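Local coordinates for Endonuclease/exonuclease/phosphatase (Beutenbergia cavernae DSM 12333, PDB 4RUW), which belongs to the endonuclease/exonuclease/phosphatase family, with a DNase I-like domain joined to an Ig-like one, and contains a bound zinc ion, at residues A264-Q269 with D296-T301; P229-G234 with P302-V307. All blocks are in the same frame, centred on the assembly; numbering follows the deposited sequence.

Interaction 1 (A264-Q269 with D296-T301); sequences ADTWRQ and DYVFAT
The carbonyl oxygen of V298 takes two bonds from one residue, T266. The hydroxyl OG1 of T266 gives its hydrogen to V298 O over 2.7 Å, arriving tilted from the carbonyl plane, while T266 N donates to V298 O over 3.0 Å, nearly in line with the carbonyl bond. The threonine can do both because its chi1 of 63° tucks OG1 between its own N and carbonyl carbon; CG2, anti to the carbonyl carbon, packs on CB of A300 at 3.6 Å. T266 thus ends the pairing of strand 264-265, an outermost strand of its sheet, with strand 296-300, where the chain leaves the sheet for a short helix. Before it, A264 and A300 form an antiparallel hydrogen-bonded pair, with A264 N to A300 O at 2.9 Å and A300 N returning a bond to A264 O. D265 and F299 follow as a non-hydrogen-bonded pair, their side chains on one face, where CE1 of F299 presses on CB of D265 at 3.5 Å. Extended away from the backbone N (chi1 179°), the D265 carboxylate meets Y297 with its CG at the edge of the ring, near the ring plane, the two planes 67° apart and OD2 3.6 Å from CE1 of Y297. OD2 also forms a salt bridge with R294, and OD1 accepts from a water that in turn accepts from V298 N at 3.0 Å. Beyond the strand, NE2 of Q269 folds back to D265 O. Helix 251-260 covers F299 and Y297 on this face; M326 meets T266 and V298 on the other. The hydroxyl doubles the last strand-to-strand bond, and beyond it the water joins V298 N to D265 OD1; the R294 salt bridge probably favours a charged D265.

Interaction 2 (P229-G234 with P302-V307); sequences PSVLAG and PAFDVV
Apolar packing between the two sheets of the DNase I-like domain makes this contact, in which F304, at the start of strand 304-311, reaches across to the beginning of strand 230-233. The phenyl ring does most of the touching, through its CE2 corner. CB of P229 approaches CE2 of F304 obliquely at 4.0 Å, and CG1 of V231 comes to the same atom at 4.2 Å, so residues two apart along the strand converge on one ring carbon. Between them runs the backbone of S230: its N lies in the ring plane, at the edge, 3.8 Å from F304 CE2, although that N–H is already bonded to OG1 of T301, and its carbonyl oxygen comes equally near, at an oblique angle. CB of F304 points toward 229-234, and chi1 of -76° carries the ring on so that CE2 meets the strand. This is the interior of the two-sheet sandwich that defines the family fold: strand 304-311 is an outermost strand of one sheet, strand 230-233 lies inside the other, and V194 and L328, one from each sheet, also pack on F304. Closer to the turn, CB of A303 faces CG of P229 at 4.5 Å. From strand 360-367 of the Ig-like domain, R362 hydrogen-bonds the carbonyl oxygens of P302 and F304 and forms a salt bridge with D305.

From the N terminus, the chain first passes through 229-234, then through 264-269 and 296-301, and at once enters 302-307. Interaction 1 closes a loop of 26 residues, nearly all irregular, and is nested inside the longer loop of 67 residues closed by interaction 2. The two join directly in one sheet: strand 296-300 sits between strands 230-233 and 264-265, with F299 N bonded to L232 O at 2.8 Å. After T301 the chain crosses to the other sheet, where V306 packs against T266. Interaction 1 therefore builds the sheet out to its margin, whereas interaction 2 joins that sheet to its partner.

Interaction 1 (A264-Q269 with D296-T301)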
# COMPACT_ATOMS: atom_id res chain seq x y z
N ALA A 264 2.06 4.01 -7.05
CA ALA A 264 2.66 2.74 -7.45
C ALA A 264 2.71 1.80 -6.25
O ALA A 264 3.11 2.21 -5.16
CB ALA A 264 4.05 2.97 -8.00
N ASP A 265 2.30 0.55 -6.46
CA ASP A 265 2.38 -0.50 -5.46
C ASP A 265 3.85 -0.90 -5.40
O ASP A 265 4.36 -1.58 -6.30
CB ASP A 265 1.49 -1.65 -5.95
CG ASP A 265 1.49 -2.85 -5.02
OD1 ASP A 265 2.37 -3.00 -4.14
OD2 ASP A 265 0.58 -3.69 -5.21
N THR A 266 4.55 -0.45 -4.36
CA THR A 266 6.00 -0.54 -4.39
C THR A 266 6.50 -1.99 -4.40
O THR A 266 7.43 -2.31 -5.14
CB THR A 266 6.68 0.28 -3.28
OG1 THR A 266 6.30 -0.21 -1.99
CG2 THR A 266 6.30 1.77 -3.41
N TRP A 267 5.87 -2.86 -3.61
CA TRP A 267 6.27 -4.26 -3.59
C TRP A 267 6.28 -4.84 -5.00
O TRP A 267 7.23 -5.51 -5.42
CB TRP A 267 5.31 -5.07 -2.72
CG TRP A 267 5.71 -6.53 -2.67
CD1 TRP A 267 5.33 -7.52 -3.54
CD2 TRP A 267 6.59 -7.14 -1.72
NE1 TRP A 267 5.92 -8.71 -3.17
CE2 TRP A 267 6.70 -8.50 -2.06
CE3 TRP A 267 7.28 -6.66 -0.60
CZ2 TRP A 267 7.49 -9.39 -1.34
CZ3 TRP A 267 8.05 -7.55 0.13
CH2 TRP A 267 8.15 -8.89 -0.24
N ARG A 268 5.20 -4.58 -5.74
CA ARG A 268 4.99 -5.18 -7.04
C ARG A 268 5.96 -4.65 -8.10
O ARG A 268 6.12 -5.27 -9.15
CB ARG A 268 3.54 -4.90 -7.41
CG ARG A 268 2.99 -5.62 -8.59
CD ARG A 268 1.52 -5.25 -8.71
NE ARG A 268 0.88 -6.12 -9.68
CZ ARG A 268 -0.43 -6.28 -9.78
NH1 ARG A 268 -1.26 -5.60 -8.97
NH2 ARG A 268 -0.90 -7.10 -10.70
N GLN A 269 6.61 -3.52 -7.84
CA GLN A 269 7.61 -3.00 -8.78
C GLN A 269 8.88 -3.83 -8.73
O GLN A 269 9.55 -3.98 -9.76
CB GLN A 269 7.97 -1.54 -8.46
CG GLN A 269 6.81 -0.58 -8.33
CD GLN A 269 5.88 -0.60 -9.53
OE1 GLN A 269 6.28 -0.29 -10.65
NE2 GLN A 269 4.63 -0.98 -9.29
N ASP A 296 -1.31 -5.83 2.98
CA ASP A 296 -0.60 -4.71 3.59
C ASP A 296 0.30 -4.14 2.50
O ASP A 296 1.02 -4.90 1.85
CB ASP A 296 0.26 -5.18 4.75
CG ASP A 296 -0.56 -5.75 5.91
OD1 ASP A 296 -0.91 -6.95 5.89
OD2 ASP A 296 -0.82 -5.00 6.87
N TYR A 297 0.23 -2.83 2.28
CA TYR A 297 0.86 -2.21 1.13
C TYR A 297 1.67 -0.98 1.51
O TYR A 297 1.36 -0.29 2.49
CB TYR A 297 -0.20 -1.74 0.14
CG TYR A 297 -1.06 -2.80 -0.50
CD1 TYR A 297 -0.75 -3.31 -1.75
CD2 TYR A 297 -2.21 -3.26 0.13
CE1 TYR A 297 -1.55 -4.26 -2.35
CE2 TYR A 297 -3.02 -4.20 -0.47
CZ TYR A 297 -2.68 -4.70 -1.71
OH TYR A 297 -3.48 -5.63 -2.34
N VAL A 298 2.65 -0.66 0.67
CA VAL A 298 3.26 0.66 0.63
C VAL A 298 3.13 1.17 -0.80
O VAL A 298 3.71 0.60 -1.72
CB VAL A 298 4.75 0.63 1.06
CG1 VAL A 298 5.35 2.02 0.94
CG2 VAL A 298 4.88 0.09 2.47
N PHE A 299 2.34 2.23 -0.97
CA PHE A 299 2.20 2.91 -2.25
C PHE A 299 3.02 4.19 -2.23
O PHE A 299 3.11 4.85 -1.19
CB PHE A 299 0.73 3.25 -2.52
CG PHE A 299 -0.10 2.07 -2.94
CD1 PHE A 299 -0.17 1.71 -4.28
CD2 PHE A 299 -0.82 1.32 -2.02
CE1 PHE A 299 -0.92 0.63 -4.70
CE2 PHE A 299 -1.58 0.23 -2.43
CZ PHE A 299 -1.62 -0.12 -3.77
N ALA A 300 3.61 4.54 -3.36
CA ALA A 300 4.44 5.74 -3.44
C ALA A 300 4.05 6.59 -4.65
O ALA A 300 3.59 6.06 -5.66
CB ALA A 300 5.93 5.39 -3.49
N THR A 301 4.24 7.90 -4.54
CA THR A 301 3.98 8.82 -5.63
C THR A 301 5.11 8.79 -6.66
O THR A 301 6.16 8.18 -6.42
CB THR A 301 3.78 10.24 -5.07
OG1 THR A 301 4.96 10.65 -4.38
CG2 THR A 301 2.57 10.28 -4.12
O HOH W 1 3.28 -2.67 -1.44

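Interaction 2 (P229-G234 with P302-V307)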
# COMPACT_ATOMS: atom_id res chain seq x y z
N PRO A 229 6.21 14.44 -2.84
CA PRO A 229 6.62 13.10 -2.39
C PRO A 229 5.74 12.60 -1.24
O PRO A 229 5.69 13.24 -0.19
CB PRO A 229 8.06 13.32 -1.93
CG PRO A 229 8.54 14.47 -2.79
CD PRO A 229 7.35 15.38 -2.89
N SER A 230 5.05 11.48 -1.46
CA SER A 230 4.15 10.93 -0.46
C SER A 230 4.17 9.42 -0.51
O SER A 230 4.44 8.82 -1.56
CB SER A 230 2.71 11.40 -0.70
OG SER A 230 2.61 12.79 -0.93
N VAL A 231 3.84 8.81 0.62
CA VAL A 231 3.59 7.38 0.68
C VAL A 231 2.25 7.14 1.34
O VAL A 231 1.80 7.93 2.18
CB VAL A 231 4.71 6.60 1.41
CG1 VAL A 231 6.02 6.72 0.65
CG2 VAL A 231 4.87 7.06 2.85
N LEU A 232 1.59 6.05 0.94
CA LEU A 232 0.34 5.60 1.54
C LEU A 232 0.59 4.17 1.97
O LEU A 232 0.95 3.33 1.15
CB LEU A 232 -0.80 5.67 0.52
CG LEU A 232 -2.09 4.93 0.91
CD1 LEU A 232 -2.70 5.50 2.18
CD2 LEU A 232 -3.09 4.97 -0.24
N ALA A 233 0.40 3.90 3.25
CA ALA A 233 0.75 2.60 3.77
C ALA A 233 -0.27 2.11 4.77
O ALA A 233 -0.88 2.88 5.50
CB ALA A 233 2.14 2.62 4.41
N GLY A 234 -0.43 0.79 4.80
CA GLY A 234 -1.21 0.14 5.83
C GLY A 234 -1.90 -1.10 5.35
O GLY A 234 -1.69 -1.58 4.22
N PRO A 302 4.90 9.41 -7.84
CA PRO A 302 5.83 9.18 -8.95
C PRO A 302 7.27 9.63 -8.71
O PRO A 302 8.16 9.10 -9.38
CB PRO A 302 5.20 9.96 -10.11
CG PRO A 302 3.73 9.88 -9.80
CD PRO A 302 3.66 10.06 -8.32
N ALA A 303 7.51 10.57 -7.80
CA ALA A 303 8.88 11.02 -7.56
C ALA A 303 9.78 9.92 -7.00
O ALA A 303 11.00 10.01 -7.09
CB ALA A 303 8.90 12.23 -6.63
N PHE A 304 9.18 8.89 -6.40
CA PHE A 304 9.95 7.79 -5.84
C PHE A 304 10.27 6.71 -6.86
O PHE A 304 9.44 6.35 -7.69
CB PHE A 304 9.19 7.15 -4.68
CG PHE A 304 9.23 7.94 -3.41
CD1 PHE A 304 10.37 7.95 -2.62
CD2 PHE A 304 8.12 8.65 -3.00
CE1 PHE A 304 10.42 8.66 -1.45
CE2 PHE A 304 8.16 9.37 -1.82
CZ PHE A 304 9.30 9.37 -1.05
N ASP A 305 11.49 6.18 -6.76
CA ASP A 305 11.84 4.91 -7.38
C ASP A 305 11.84 3.85 -6.30
O ASP A 305 12.09 4.15 -5.13
CB ASP A 305 13.24 4.97 -7.98
CG ASP A 305 13.31 5.82 -9.21
OD1 ASP A 305 12.23 6.20 -9.72
OD2 ASP A 305 14.43 6.08 -9.68
N VAL A 306 11.59 2.61 -6.68
CA VAL A 306 11.64 1.51 -5.73
C VAL A 306 12.92 0.72 -5.93
O VAL A 306 13.23 0.29 -7.04
CB VAL A 306 10.42 0.58 -5.89
CG1 VAL A 306 10.37 -0.42 -4.75
CG2 VAL A 306 9.14 1.39 -5.94
N VAL A 307 13.67 0.54 -4.85
CA VAL A 307 14.97 -0.13 -4.90
C VAL A 307 14.87 -1.61 -4.55
O VAL A 307 15.39 -2.45 -5.27
CB VAL A 307 15.99 0.58 -3.97
CG1 VAL A 307 17.34 -0.11 -4.02
CG2 VAL A 307 16.12 2.06 -4.35